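Local coordinates for protein prephenate dehydrogenase (Aquifex aeolicus, PDB 2G5C) that probably catalyses the NAD-dependent oxidative decarboxylation of prephenate to 4-hydroxyphenylpyruvate, a step of L-tyrosine biosynthesis, at residues 5-10 with 64-69; 89-94 with 151-156. All blocks are in the same frame, centred on the assembly; numbering follows the deposited sequence.

Contact 1 (5-10 with 64-69); sequences LIVGVG and DFVMLS. With NAD (nicotinamide-adenine-dinucleotide), chain E.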
# COMPACT_ATOMS: atom_id res chain seq x y z
N LEU A 5 -1.04 -6.27 -35.96
CA LEU A 5 0.17 -6.95 -35.51
C LEU A 5 0.44 -6.67 -34.04
O LEU A 5 0.63 -5.51 -33.65
CB LEU A 5 1.39 -6.51 -36.33
CG LEU A 5 2.70 -7.11 -35.81
CD1 LEU A 5 2.68 -8.62 -36.01
CD2 LEU A 5 3.88 -6.49 -36.52
N ILE A 6 0.46 -7.72 -33.24
CA ILE A 6 0.75 -7.59 -31.82
C ILE A 6 2.24 -7.88 -31.65
O ILE A 6 2.68 -9.00 -31.90
CB ILE A 6 -0.03 -8.63 -30.98
CG1 ILE A 6 -1.54 -8.41 -31.13
CG2 ILE A 6 0.41 -8.54 -29.52
CD1 ILE A 6 -2.06 -7.09 -30.62
N VAL A 7 3.01 -6.87 -31.25
CA VAL A 7 4.44 -7.07 -31.03
C VAL A 7 4.62 -7.29 -29.53
O VAL A 7 4.40 -6.39 -28.73
CB VAL A 7 5.27 -5.84 -31.46
CG1 VAL A 7 6.69 -5.96 -30.93
CG2 VAL A 7 5.30 -5.75 -33.00
N GLY A 8 5.02 -8.51 -29.17
CA GLY A 8 5.18 -8.86 -27.77
C GLY A 8 3.84 -9.45 -27.36
O GLY A 8 2.95 -8.74 -26.89
N VAL A 9 3.70 -10.76 -27.54
CA VAL A 9 2.45 -11.44 -27.20
C VAL A 9 2.47 -11.95 -25.76
O VAL A 9 2.68 -13.14 -25.51
CB VAL A 9 2.18 -12.63 -28.16
CG1 VAL A 9 0.77 -13.15 -27.96
CG2 VAL A 9 2.39 -12.19 -29.60
N GLY A 10 2.27 -11.04 -24.82
CA GLY A 10 2.26 -11.41 -23.42
C GLY A 10 0.92 -11.07 -22.80
O GLY A 10 -0.12 -11.14 -23.47
N ASP A 64 -1.00 -3.15 -40.97
CA ASP A 64 -1.25 -1.72 -41.14
C ASP A 64 -1.56 -1.07 -39.80
O ASP A 64 -1.73 0.15 -39.71
CB ASP A 64 -2.39 -1.49 -42.14
CG ASP A 64 -3.59 -2.37 -41.87
OD1 ASP A 64 -4.51 -2.36 -42.71
OD2 ASP A 64 -3.62 -3.06 -40.83
N PHE A 65 -1.62 -1.89 -38.75
CA PHE A 65 -1.88 -1.41 -37.40
C PHE A 65 -1.00 -2.22 -36.46
O PHE A 65 -1.17 -3.43 -36.33
CB PHE A 65 -3.36 -1.62 -37.04
CG PHE A 65 -3.78 -0.90 -35.79
CD1 PHE A 65 -4.13 0.45 -35.84
CD2 PHE A 65 -3.80 -1.56 -34.56
CE1 PHE A 65 -4.49 1.13 -34.68
CE2 PHE A 65 -4.15 -0.88 -33.40
CZ PHE A 65 -4.50 0.46 -33.45
N VAL A 66 -0.05 -1.56 -35.81
CA VAL A 66 0.87 -2.25 -34.91
C VAL A 66 0.80 -1.77 -33.46
O VAL A 66 0.80 -0.57 -33.19
CB VAL A 66 2.32 -2.11 -35.42
CG1 VAL A 66 3.28 -2.90 -34.54
CG2 VAL A 66 2.41 -2.58 -36.87
N MSE A 67 0.73 -2.72 -32.53
CA MSE A 67 0.66 -2.41 -31.11
C MSE A 67 1.88 -2.96 -30.39
O MSE A 67 1.97 -4.15 -30.11
CB MSE A 67 -0.61 -3.00 -30.48
CG MSE A 67 -0.73 -2.78 -28.96
SE MSE A 67 -0.99 -0.92 -28.48
CE MSE A 67 -2.83 -0.76 -29.03
N LEU A 68 2.84 -2.08 -30.10
CA LEU A 68 4.05 -2.47 -29.39
C LEU A 68 3.67 -2.83 -27.96
O LEU A 68 3.23 -1.97 -27.18
CB LEU A 68 5.06 -1.32 -29.43
CG LEU A 68 5.48 -0.89 -30.84
CD1 LEU A 68 6.42 0.29 -30.76
CD2 LEU A 68 6.15 -2.06 -31.56
N SER A 69 3.83 -4.10 -27.63
CA SER A 69 3.46 -4.61 -26.32
C SER A 69 4.58 -5.42 -25.69
O SER A 69 4.34 -6.28 -24.84
CB SER A 69 2.21 -5.47 -26.45
OG SER A 69 1.24 -4.79 -27.23
PA NAD E . 4.85 -9.88 -20.52
O1A NAD E . 3.61 -10.58 -20.17
O2A NAD E . 6.12 -10.38 -19.85
O5B NAD E . 4.97 -9.93 -22.11
C5B NAD E . 6.07 -9.34 -22.74
C4B NAD E . 6.33 -10.08 -24.05
O4B NAD E . 7.46 -9.45 -24.59
C3B NAD E . 6.72 -11.56 -23.85
O3B NAD E . 5.82 -12.45 -24.51
C2B NAD E . 8.16 -11.61 -24.37
O2B NAD E . 8.57 -12.83 -24.93
C1B NAD E . 8.12 -10.44 -25.33
N9A NAD E . 9.39 -9.86 -25.80
C8A NAD E . 10.53 -9.57 -25.10
N7A NAD E . 11.43 -9.04 -25.94
C5A NAD E . 10.88 -8.97 -27.18
C6A NAD E . 11.33 -8.52 -28.43
N6A NAD E . 12.54 -8.02 -28.58
N1A NAD E . 10.48 -8.60 -29.53
C2A NAD E . 9.19 -9.13 -29.40
N3A NAD E . 8.74 -9.58 -28.17
C4A NAD E . 9.59 -9.49 -27.09
O3 NAD E . 4.74 -8.27 -20.22
PN NAD E . 3.38 -7.42 -20.17
O1N NAD E . 2.44 -7.97 -21.16
O2N NAD E . 2.91 -7.40 -18.76
O5D NAD E . 3.75 -5.89 -20.54
C5D NAD E . 4.25 -5.55 -21.82
C4D NAD E . 4.42 -4.02 -22.01
O4D NAD E . 3.28 -3.34 -21.50
C3D NAD E . 5.63 -3.34 -21.35
O3D NAD E . 6.28 -2.53 -22.33
C2D NAD E . 5.08 -2.51 -20.21
O2D NAD E . 5.82 -1.30 -20.00
C1D NAD E . 3.63 -2.29 -20.63
N1N NAD E . 2.62 -2.24 -19.53
C2N NAD E . 2.57 -3.29 -18.62
C3N NAD E . 1.63 -3.27 -17.58
C7N NAD E . 1.60 -4.41 -16.61
O7N NAD E . 0.67 -4.36 -15.60
N7N NAD E . 2.42 -5.45 -16.67
C4N NAD E . 0.74 -2.17 -17.48
C5N NAD E . 0.79 -1.11 -18.41
C6N NAD E . 1.74 -1.16 -19.44
O HOH W 1 2.44 -8.24 -23.88
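Leu5, Ile6 and Val7 pair in parallel with Val66, Met67 and Leu68, their short strand axes 5.0 Å apart and crossing at -18°, as neighbouring strands of the Rossmann-type sheet that binds NAD. The backbone bonds alternate: Leu5 N to Phe65 O, Met67 N to Leu5 O, Val7 N to Met67 O and Ser69 N to Val7 O. The third is the most bent at its acceptor, with Val7 N lying above the carbonyl plane of Met67. One sheet face carries Leu5, Val7, Val66 and Leu68. There the Leu5 and Val66 side chains run alongside each other, and Val7 CG2 bears on Val66 CG1 at 3.8 Å. Leu68 has CG anti to its carbonyl carbon (chi1 -60°), which leaves CD2 3.9 Å from Val7 CB. Across the sheet, Ile6 and selenomethionine Met67 touch Phe16 of helix 11-22. Past the strand ends, Gly8 and Gly10 fit the GxGxxG turn; Gly10 CA lies 3.4 Å from NAD O5B, while Asp33 holds Val9 N. Ser69 OG is hydrogen-bonded to Gln95, and Ser69 CB sits 3.4 Å from Gly8 O. A water lies 2.9 Å from Ser69 O and 2.7 Å from NAD O1N, placed to bridge them.

Contact 2 (89-94 with 151-156); sequences DATVTD and KKRLKL
Arg153 reaches from helix 151-163 to the start of strand 91-94, where its guanidinium meets Ala90 O at its edge, near the guanidinium plane. Two N-H groups converge on that one carbonyl oxygen: NE lies 3.2 Å from Ala90 O and NH2 3.1 Å from the same atom, with N-H...O angles of 147° and 150°, although the position of this oxygen is less certain. The Arg153 side chain is extended from CG to NE (chi2 -173°), which carries the group along Thr91, the two side chains passing in opposite directions. The close part of the contact is around Thr91, a buried residue whose OG1 has Arg153 CG at 3.6 Å and Leu156 CD2 at 3.7 Å; Val157 of the same helix also touches the Thr91 side chain. Toward solvent the contact thins out. Asp89 is exposed, and its OD1 stays 4.8 Å from Arg153 NH2. The contact thus joins a helix covering the nucleotide-binding domain's sheet to the entrance of a central strand, away from the NAD pocket. NH1 forms a salt bridge with Asp150, so the charge is probably balanced mainly there, while NE and NH2 serve as donors to Ala90 O as modelled, with Asp89 adding at most a longer-range attraction.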
# COMPACT_ATOMS: atom_id res chain seq x y z
N ASP A 89 1.91 3.57 -44.99
CA ASP A 89 0.47 3.63 -44.74
C ASP A 89 0.09 3.00 -43.39
O ASP A 89 -1.05 3.11 -42.93
CB ASP A 89 -0.25 2.92 -45.89
CG ASP A 89 -1.77 2.94 -45.76
OD1 ASP A 89 -2.30 3.79 -45.01
OD2 ASP A 89 -2.43 2.12 -46.43
N ALA A 90 1.06 2.36 -42.74
CA ALA A 90 0.81 1.70 -41.46
C ALA A 90 0.77 2.64 -40.25
O ALA A 90 1.38 3.71 -40.26
CB ALA A 90 1.87 0.62 -41.22
N THR A 91 0.04 2.22 -39.22
CA THR A 91 -0.07 2.98 -37.98
C THR A 91 0.58 2.17 -36.87
O THR A 91 0.30 0.98 -36.72
CB THR A 91 -1.54 3.22 -37.59
OG1 THR A 91 -2.15 4.11 -38.53
CG2 THR A 91 -1.63 3.84 -36.19
N VAL A 92 1.45 2.81 -36.10
CA VAL A 92 2.15 2.14 -35.00
C VAL A 92 1.93 2.86 -33.68
O VAL A 92 2.21 4.06 -33.57
CB VAL A 92 3.67 2.06 -35.26
CG1 VAL A 92 4.35 1.36 -34.08
CG2 VAL A 92 3.95 1.32 -36.56
N THR A 93 1.43 2.14 -32.69
CA THR A 93 1.18 2.72 -31.37
C THR A 93 1.69 1.74 -30.31
O THR A 93 2.04 0.61 -30.64
CB THR A 93 -0.34 3.03 -31.19
OG1 THR A 93 -0.55 3.82 -30.01
CG2 THR A 93 -1.15 1.75 -31.11
N ASP A 94 1.76 2.16 -29.05
CA ASP A 94 2.28 1.27 -28.01
C ASP A 94 1.46 1.20 -26.72
O ASP A 94 0.40 1.81 -26.59
CB ASP A 94 3.73 1.65 -27.68
CG ASP A 94 3.83 2.96 -26.88
OD1 ASP A 94 3.23 3.98 -27.30
OD2 ASP A 94 4.50 2.96 -25.82
N LYS A 151 -2.92 13.77 -37.07
CA LYS A 151 -4.30 13.87 -36.58
C LYS A 151 -5.18 12.69 -36.95
O LYS A 151 -5.99 12.24 -36.15
CB LYS A 151 -4.95 15.17 -37.07
CG LYS A 151 -4.62 16.39 -36.23
CD LYS A 151 -5.13 16.23 -34.80
CE LYS A 151 -4.82 17.45 -33.95
NZ LYS A 151 -5.21 17.25 -32.52
N LYS A 152 -5.03 12.20 -38.18
CA LYS A 152 -5.83 11.07 -38.63
C LYS A 152 -5.47 9.81 -37.86
O LYS A 152 -6.35 9.04 -37.47
CB LYS A 152 -5.63 10.85 -40.13
CG LYS A 152 -5.98 12.06 -40.99
CD LYS A 152 -7.42 12.52 -40.74
CE LYS A 152 -7.76 13.77 -41.53
NZ LYS A 152 -7.64 13.55 -43.00
N ARG A 153 -4.17 9.60 -37.63
CA ARG A 153 -3.72 8.42 -36.90
C ARG A 153 -4.06 8.52 -35.41
O ARG A 153 -4.31 7.51 -34.76
CB ARG A 153 -2.21 8.23 -37.08
CG ARG A 153 -1.82 7.67 -38.43
CD ARG A 153 -0.33 7.34 -38.47
NE ARG A 153 0.05 6.54 -39.63
CZ ARG A 153 0.09 6.99 -40.88
NH1 ARG A 153 -0.23 8.25 -41.15
NH2 ARG A 153 0.45 6.18 -41.86
N LEU A 154 -4.06 9.74 -34.88
CA LEU A 154 -4.39 9.94 -33.47
C LEU A 154 -5.85 9.56 -33.23
O LEU A 154 -6.17 8.79 -32.32
CB LEU A 154 -4.19 11.40 -33.06
CG LEU A 154 -4.58 11.73 -31.61
CD1 LEU A 154 -3.65 10.99 -30.65
CD2 LEU A 154 -4.51 13.23 -31.37
N LYS A 155 -6.73 10.10 -34.07
CA LYS A 155 -8.15 9.83 -33.97
C LYS A 155 -8.42 8.34 -34.12
O LYS A 155 -9.26 7.78 -33.42
CB LYS A 155 -8.92 10.60 -35.05
CG LYS A 155 -8.86 12.12 -34.91
CD LYS A 155 -9.76 12.81 -35.93
CE LYS A 155 -9.65 14.32 -35.83
NZ LYS A 155 -10.04 14.84 -34.49
N LEU A 156 -7.70 7.70 -35.03
CA LEU A 156 -7.85 6.27 -35.25
C LEU A 156 -7.57 5.52 -33.96
O LEU A 156 -8.45 4.85 -33.40
CB LEU A 156 -6.89 5.81 -36.35
CG LEU A 156 -6.78 4.30 -36.59
CD1 LEU A 156 -8.12 3.75 -37.06
CD2 LEU A 156 -5.70 4.03 -37.63

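Both segments of contact 1 precede those of contact 2; the centres are about 13 Å apart, and both contacts involve the same mixed sheet. Strand 65-68, half of contact 1, is the direct neighbour of strand 91-94, half of contact 2. The two contacts touch there: Val66 N and Thr91 O are 2.7 Å apart, a probable hydrogen bond, and Met67 CE packs on Thr93 CG2. Contact 1 joins two strands within the sheet and leads into the NAD pocket, whereas contact 2 lays helix 151-163 against the sheet at the start of strand 91-94. Together they connect the cofactor-binding turn, through three adjacent parallel strands, to an outer helix of the nucleotide-binding domain.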